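Local structure of Vpx protein (Simian immunodeficiency virus, 4Z8L) at residues L28-F39 / Y70-H81. The protein is a zinc-binding accessory protein of the virus that probably arrests infected cells in the G2 phase of the cell cycle and stimulates viral gene expression. Residues are numbered along the deposited sequence; the frame is centred on the assembly and turned at random.
Sequences LERINREARLHF and YLLLMHKAMYTH. With ZN (zinc ion), chain G.
Ile31 of helix 21-35 packs against Leu71, Met74 and His75 of helix 63-84; these are the first and third helices of the three-helix Vpr/Vpx fold. The two helical segments run in the same general direction, at 36° to each other, and a zinc ion bridges His38, just past the first helix, and His81 on the third. With CG1 set between the backbone N and the carbonyl carbon (chi1 66°), Ile31 sends this branch toward Met74 and leaves CG2, beside the backbone N, for His75. Its CB and CG1 lie against the methyl CE of Met74, and CD1 continues outward to meet both this methyl and Leu71 CD1. The other branch, CG2, meets the His75 ring obliquely, 3.3 Å from NE2. Met74 CE also touches Ala35 CB, so this methyl, on a chain bent at chi3, touches residues one turn apart, Ile31 and Ala35. Nearer the start of the segments, Leu28 CD2 comes to the edge of the Tyr70 ring and reaches Leu71 CB. Beyond the ring, the Tyr70 hydroxyl OH donates to Asn32 OD1 (2.7 Å) in the carbonyl plane, with amide and ring only 17° from coplanar; this gives two polar atoms of buried residues a partner in each other. Tyr70 also meets Trp48 of helix 45-58 edge-to-face, so the middle helix packs on the same ring. Toward the zinc, Met78, bent at chi2 and chi3, brings CE against Glu34 CG and near His38 CD2. The ring edge of Phe39 points toward the face of His81, their centroids 5.5 Å apart, and completes an aromatic cluster with His38. His38 and His81 present their rings obliquely, and Cys86 lies beside both. Both rings meet at the metal: zinc is bound by His38 ND1 at 2.0 Å and by His81 NE2 at 2.1 Å.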
loop_
_atom_site.group_PDB
_atom_site.type_symbol
_atom_site.label_atom_id
_atom_site.label_comp_id
_atom_site.label_asym_id
_atom_site.label_seq_id
_atom_site.Cartn_x
_atom_site.Cartn_y
_atom_site.Cartn_z
ATOM N N LEU B 28 -10.687 -7.627 10.394
ATOM C CA LEU B 28 -10.857 -8.766 9.493
ATOM C C LEU B 28 -12.118 -8.599 8.683
ATOM O O LEU B 28 -12.142 -8.813 7.463
ATOM C CB LEU B 28 -10.951 -10.081 10.265
ATOM C CG LEU B 28 -9.747 -10.592 11.037
ATOM C CD1 LEU B 28 -10.174 -11.743 11.921
ATOM C CD2 LEU B 28 -8.709 -11.039 10.041
ATOM N N GLU B 29 -13.170 -8.202 9.387
ATOM C CA GLU B 29 -14.475 -8.133 8.780
ATOM C C GLU B 29 -14.444 -7.151 7.618
ATOM O O GLU B 29 -14.521 -7.564 6.463
ATOM C CB GLU B 29 -15.504 -7.714 9.834
ATOM C CG GLU B 29 -16.940 -7.583 9.374
ATOM C CD GLU B 29 -17.591 -8.921 9.121
ATOM O OE1 GLU B 29 -16.884 -9.955 9.122
ATOM O OE2 GLU B 29 -18.830 -8.934 8.968
ATOM N N ARG B 30 -14.120 -5.895 7.899
ATOM C CA ARG B 30 -14.301 -4.856 6.894
ATOM C C ARG B 30 -13.238 -4.930 5.806
ATOM O O ARG B 30 -13.489 -4.510 4.664
ATOM C CB ARG B 30 -14.331 -3.469 7.551
ATOM C CG ARG B 30 -13.143 -3.130 8.427
ATOM C CD ARG B 30 -13.356 -1.794 9.137
ATOM N NE ARG B 30 -14.689 -1.710 9.732
ATOM C CZ ARG B 30 -15.113 -0.713 10.504
ATOM N NH1 ARG B 30 -14.308 0.298 10.798
ATOM N NH2 ARG B 30 -16.345 -0.732 10.989
ATOM N N ILE B 31 -12.085 -5.517 6.123
ATOM C CA ILE B 31 -11.106 -5.740 5.069
ATOM C C ILE B 31 -11.664 -6.799 4.129
ATOM O O ILE B 31 -11.428 -6.731 2.929
ATOM C CB ILE B 31 -9.703 -6.183 5.579
ATOM C CG1 ILE B 31 -9.747 -7.565 6.225
ATOM C CG2 ILE B 31 -9.122 -5.170 6.537
ATOM C CD1 ILE B 31 -8.398 -8.189 6.429
ATOM N N ASN B 32 -12.419 -7.764 4.653
ATOM C CA ASN B 32 -13.038 -8.748 3.764
ATOM C C ASN B 32 -14.170 -8.155 2.926
ATOM O O ASN B 32 -14.246 -8.401 1.712
ATOM C CB ASN B 32 -13.571 -9.945 4.552
ATOM C CG ASN B 32 -12.467 -10.782 5.163
ATOM O OD1 ASN B 32 -11.708 -11.442 4.454
ATOM N ND2 ASN B 32 -12.387 -10.780 6.486
ATOM N N ARG B 33 -15.044 -7.378 3.569
ATOM C CA ARG B 33 -16.140 -6.714 2.855
ATOM C C ARG B 33 -15.586 -5.884 1.708
ATOM O O ARG B 33 -16.187 -5.820 0.640
ATOM C CB ARG B 33 -17.002 -5.811 3.761
ATOM C CG ARG B 33 -17.110 -6.145 5.252
ATOM C CD ARG B 33 -17.185 -7.632 5.564
ATOM N NE ARG B 33 -18.442 -8.280 5.232
ATOM C CZ ARG B 33 -19.535 -8.209 5.980
ATOM N NH1 ARG B 33 -19.525 -7.520 7.114
ATOM N NH2 ARG B 33 -20.633 -8.847 5.598
ATOM N N GLU B 34 -14.436 -5.252 1.927
ATOM C CA GLU B 34 -13.866 -4.410 0.882
ATOM C C GLU B 34 -13.103 -5.221 -0.165
ATOM O O GLU B 34 -13.135 -4.893 -1.354
ATOM C CB GLU B 34 -12.945 -3.352 1.493
ATOM C CG GLU B 34 -12.273 -2.451 0.466
ATOM C CD GLU B 34 -13.034 -1.161 0.224
ATOM O OE1 GLU B 34 -13.837 -0.766 1.096
ATOM O OE2 GLU B 34 -12.828 -0.543 -0.844
ATOM N N ALA B 35 -12.432 -6.284 0.267
ATOM C CA ALA B 35 -11.658 -7.108 -0.655
ATOM C C ALA B 35 -12.536 -7.930 -1.585
ATOM O O ALA B 35 -12.085 -8.351 -2.651
ATOM C CB ALA B 35 -10.733 -8.021 0.108
ATOM N N ARG B 36 -13.786 -8.162 -1.200
ATOM C CA ARG B 36 -14.692 -8.891 -2.087
ATOM C C ARG B 36 -15.083 -8.056 -3.312
ATOM O O ARG B 36 -15.717 -8.558 -4.240
ATOM C CB ARG B 36 -15.934 -9.371 -1.337
ATOM C CG ARG B 36 -15.666 -10.640 -0.537
ATOM C CD ARG B 36 -16.759 -10.925 0.473
ATOM N NE ARG B 36 -18.010 -10.269 0.110
ATOM C CZ ARG B 36 -19.008 -10.879 -0.521
ATOM N NH1 ARG B 36 -18.896 -12.155 -0.866
ATOM N NH2 ARG B 36 -20.115 -10.212 -0.816
ATOM N N LEU B 37 -14.710 -6.780 -3.300
ATOM C CA LEU B 37 -14.993 -5.873 -4.409
ATOM C C LEU B 37 -13.841 -5.779 -5.418
ATOM O O LEU B 37 -13.918 -4.989 -6.358
ATOM C CB LEU B 37 -15.308 -4.462 -3.891
ATOM C CG LEU B 37 -16.710 -4.074 -3.412
ATOM C CD1 LEU B 37 -17.128 -4.848 -2.179
ATOM C CD2 LEU B 37 -16.771 -2.575 -3.144
ATOM N N HIS B 38 -12.780 -6.567 -5.236
ATOM C CA HIS B 38 -11.545 -6.340 -6.000
ATOM C C HIS B 38 -10.812 -7.564 -6.585
ATOM O O HIS B 38 -9.781 -7.408 -7.247
ATOM C CB HIS B 38 -10.566 -5.551 -5.121
ATOM C CG HIS B 38 -10.992 -4.135 -4.858
ATOM N ND1 HIS B 38 -11.174 -3.213 -5.866
ATOM C CD2 HIS B 38 -11.256 -3.481 -3.701
ATOM C CE1 HIS B 38 -11.539 -2.055 -5.345
ATOM N NE2 HIS B 38 -11.596 -2.191 -4.032
ATOM N N PHE B 39 -11.328 -8.764 -6.335
ATOM C CA PHE B 39 -10.672 -10.006 -6.753
ATOM C C PHE B 39 -11.734 -10.995 -7.333
ATOM O O PHE B 39 -12.903 -10.932 -6.977
ATOM C CB PHE B 39 -9.897 -10.623 -5.580
ATOM C CG PHE B 39 -8.835 -9.703 -4.985
ATOM C CD1 PHE B 39 -7.697 -9.333 -5.700
ATOM C CD2 PHE B 39 -8.993 -9.201 -3.699
ATOM C CE1 PHE B 39 -6.742 -8.471 -5.133
ATOM C CE2 PHE B 39 -8.048 -8.351 -3.135
ATOM C CZ PHE B 39 -6.925 -7.986 -3.848
ATOM N N TYR B 70 -3.266 -13.278 8.790
ATOM C CA TYR B 70 -4.139 -13.182 7.622
ATOM C C TYR B 70 -4.486 -11.728 7.345
ATOM O O TYR B 70 -4.378 -11.249 6.209
ATOM C CB TYR B 70 -5.419 -13.993 7.837
ATOM C CG TYR B 70 -6.505 -13.709 6.821
ATOM C CD1 TYR B 70 -6.449 -14.251 5.546
ATOM C CD2 TYR B 70 -7.581 -12.890 7.140
ATOM C CE1 TYR B 70 -7.438 -13.990 4.616
ATOM C CE2 TYR B 70 -8.573 -12.622 6.218
ATOM C CZ TYR B 70 -8.497 -13.175 4.957
ATOM O OH TYR B 70 -9.484 -12.913 4.034
ATOM N N LEU B 71 -4.892 -11.036 8.406
ATOM C CA LEU B 71 -5.235 -9.621 8.351
ATOM C C LEU B 71 -4.100 -8.804 7.757
ATOM O O LEU B 71 -4.305 -8.023 6.829
ATOM C CB LEU B 71 -5.571 -9.108 9.755
ATOM C CG LEU B 71 -5.649 -7.595 9.976
ATOM C CD1 LEU B 71 -6.841 -6.986 9.269
ATOM C CD2 LEU B 71 -5.683 -7.272 11.461
ATOM N N LEU B 72 -2.905 -9.003 8.301
ATOM C CA LEU B 72 -1.696 -8.342 7.822
ATOM C C LEU B 72 -1.467 -8.566 6.326
ATOM O O LEU B 72 -1.337 -7.604 5.545
ATOM C CB LEU B 72 -0.483 -8.841 8.614
ATOM C CG LEU B 72 -0.017 -8.016 9.817
ATOM C CD1 LEU B 72 -1.196 -7.457 10.595
ATOM C CD2 LEU B 72 0.863 -8.865 10.722
ATOM N N LEU B 73 -1.432 -9.840 5.935
ATOM C CA LEU B 73 -1.224 -10.192 4.535
ATOM C C LEU B 73 -2.212 -9.470 3.635
ATOM O O LEU B 73 -1.833 -8.901 2.611
ATOM C CB LEU B 73 -1.358 -11.699 4.319
ATOM C CG LEU B 73 -0.244 -12.603 4.841
ATOM C CD1 LEU B 73 -0.391 -14.005 4.278
ATOM C CD2 LEU B 73 1.120 -12.028 4.522
ATOM N N MET B 74 -3.479 -9.473 4.031
ATOM C CA MET B 74 -4.505 -8.915 3.166
ATOM C C MET B 74 -4.495 -7.384 3.160
ATOM O O MET B 74 -4.928 -6.770 2.189
ATOM C CB MET B 74 -5.880 -9.443 3.549
ATOM C CG MET B 74 -6.669 -9.865 2.325
ATOM S SD MET B 74 -8.362 -10.308 2.691
ATOM C CE MET B 74 -9.000 -8.676 2.997
ATOM N N HIS B 75 -4.024 -6.766 4.241
ATOM C CA HIS B 75 -3.806 -5.321 4.225
ATOM C C HIS B 75 -2.713 -4.981 3.225
ATOM O O HIS B 75 -2.775 -3.954 2.538
ATOM C CB HIS B 75 -3.414 -4.796 5.609
ATOM C CG HIS B 75 -4.552 -4.208 6.383
ATOM N ND1 HIS B 75 -4.437 -3.831 7.703
ATOM C CD2 HIS B 75 -5.823 -3.917 6.018
ATOM C CE1 HIS B 75 -5.589 -3.341 8.122
ATOM N NE2 HIS B 75 -6.447 -3.381 7.118
ATOM N N LYS B 76 -1.727 -5.864 3.120
ATOM C CA LYS B 76 -0.665 -5.668 2.140
ATOM C C LYS B 76 -1.174 -5.929 0.718
ATOM O O LYS B 76 -0.714 -5.304 -0.245
ATOM C CB LYS B 76 0.527 -6.559 2.487
ATOM C CG LYS B 76 1.124 -6.195 3.841
ATOM C CD LYS B 76 2.178 -7.171 4.320
ATOM C CE LYS B 76 2.631 -6.804 5.727
ATOM N NZ LYS B 76 3.566 -7.799 6.311
ATOM N N ALA B 77 -2.140 -6.834 0.593
ATOM C CA ALA B 77 -2.780 -7.106 -0.691
ATOM C C ALA B 77 -3.611 -5.913 -1.167
ATOM O O ALA B 77 -3.495 -5.489 -2.313
ATOM C CB ALA B 77 -3.645 -8.348 -0.600
ATOM N N MET B 78 -4.458 -5.389 -0.285
ATOM C CA MET B 78 -5.253 -4.202 -0.587
ATOM C C MET B 78 -4.349 -3.025 -0.923
ATOM O O MET B 78 -4.626 -2.269 -1.855
ATOM C CB MET B 78 -6.170 -3.849 0.586
ATOM C CG MET B 78 -7.428 -4.704 0.670
ATOM S SD MET B 78 -8.470 -4.544 -0.795
ATOM C CE MET B 78 -8.777 -2.778 -0.804
ATOM N N TYR B 79 -3.275 -2.872 -0.155
ATOM C CA TYR B 79 -2.271 -1.856 -0.450
ATOM C C TYR B 79 -1.790 -2.018 -1.889
ATOM O O TYR B 79 -1.829 -1.070 -2.681
ATOM C CB TYR B 79 -1.100 -1.950 0.531
ATOM C CG TYR B 79 0.127 -1.170 0.114
ATOM C CD1 TYR B 79 0.213 0.199 0.323
ATOM C CD2 TYR B 79 1.205 -1.809 -0.486
ATOM C CE1 TYR B 79 1.337 0.911 -0.059
ATOM C CE2 TYR B 79 2.330 -1.107 -0.872
ATOM C CZ TYR B 79 2.392 0.251 -0.655
ATOM O OH TYR B 79 3.515 0.944 -1.039
ATOM N N THR B 80 -1.355 -3.232 -2.219
ATOM C CA THR B 80 -0.850 -3.537 -3.554
ATOM C C THR B 80 -1.854 -3.187 -4.648
ATOM O O THR B 80 -1.528 -2.455 -5.579
ATOM C CB THR B 80 -0.488 -5.026 -3.687
ATOM O OG1 THR B 80 0.574 -5.346 -2.778
ATOM C CG2 THR B 80 -0.049 -5.341 -5.108
ATOM N N HIS B 81 -3.069 -3.714 -4.531
ATOM C CA HIS B 81 -4.113 -3.500 -5.528
ATOM C C HIS B 81 -4.488 -2.037 -5.712
ATOM O O HIS B 81 -4.605 -1.559 -6.840
ATOM C CB HIS B 81 -5.368 -4.291 -5.164
ATOM C CG HIS B 81 -6.509 -4.075 -6.110
ATOM N ND1 HIS B 81 -6.485 -4.508 -7.418
ATOM C CD2 HIS B 81 -7.705 -3.462 -5.938
ATOM C CE1 HIS B 81 -7.619 -4.176 -8.010
ATOM N NE2 HIS B 81 -8.377 -3.542 -7.134
HETATM ZN ZN ZN G . -10.289 -2.772 -7.631
#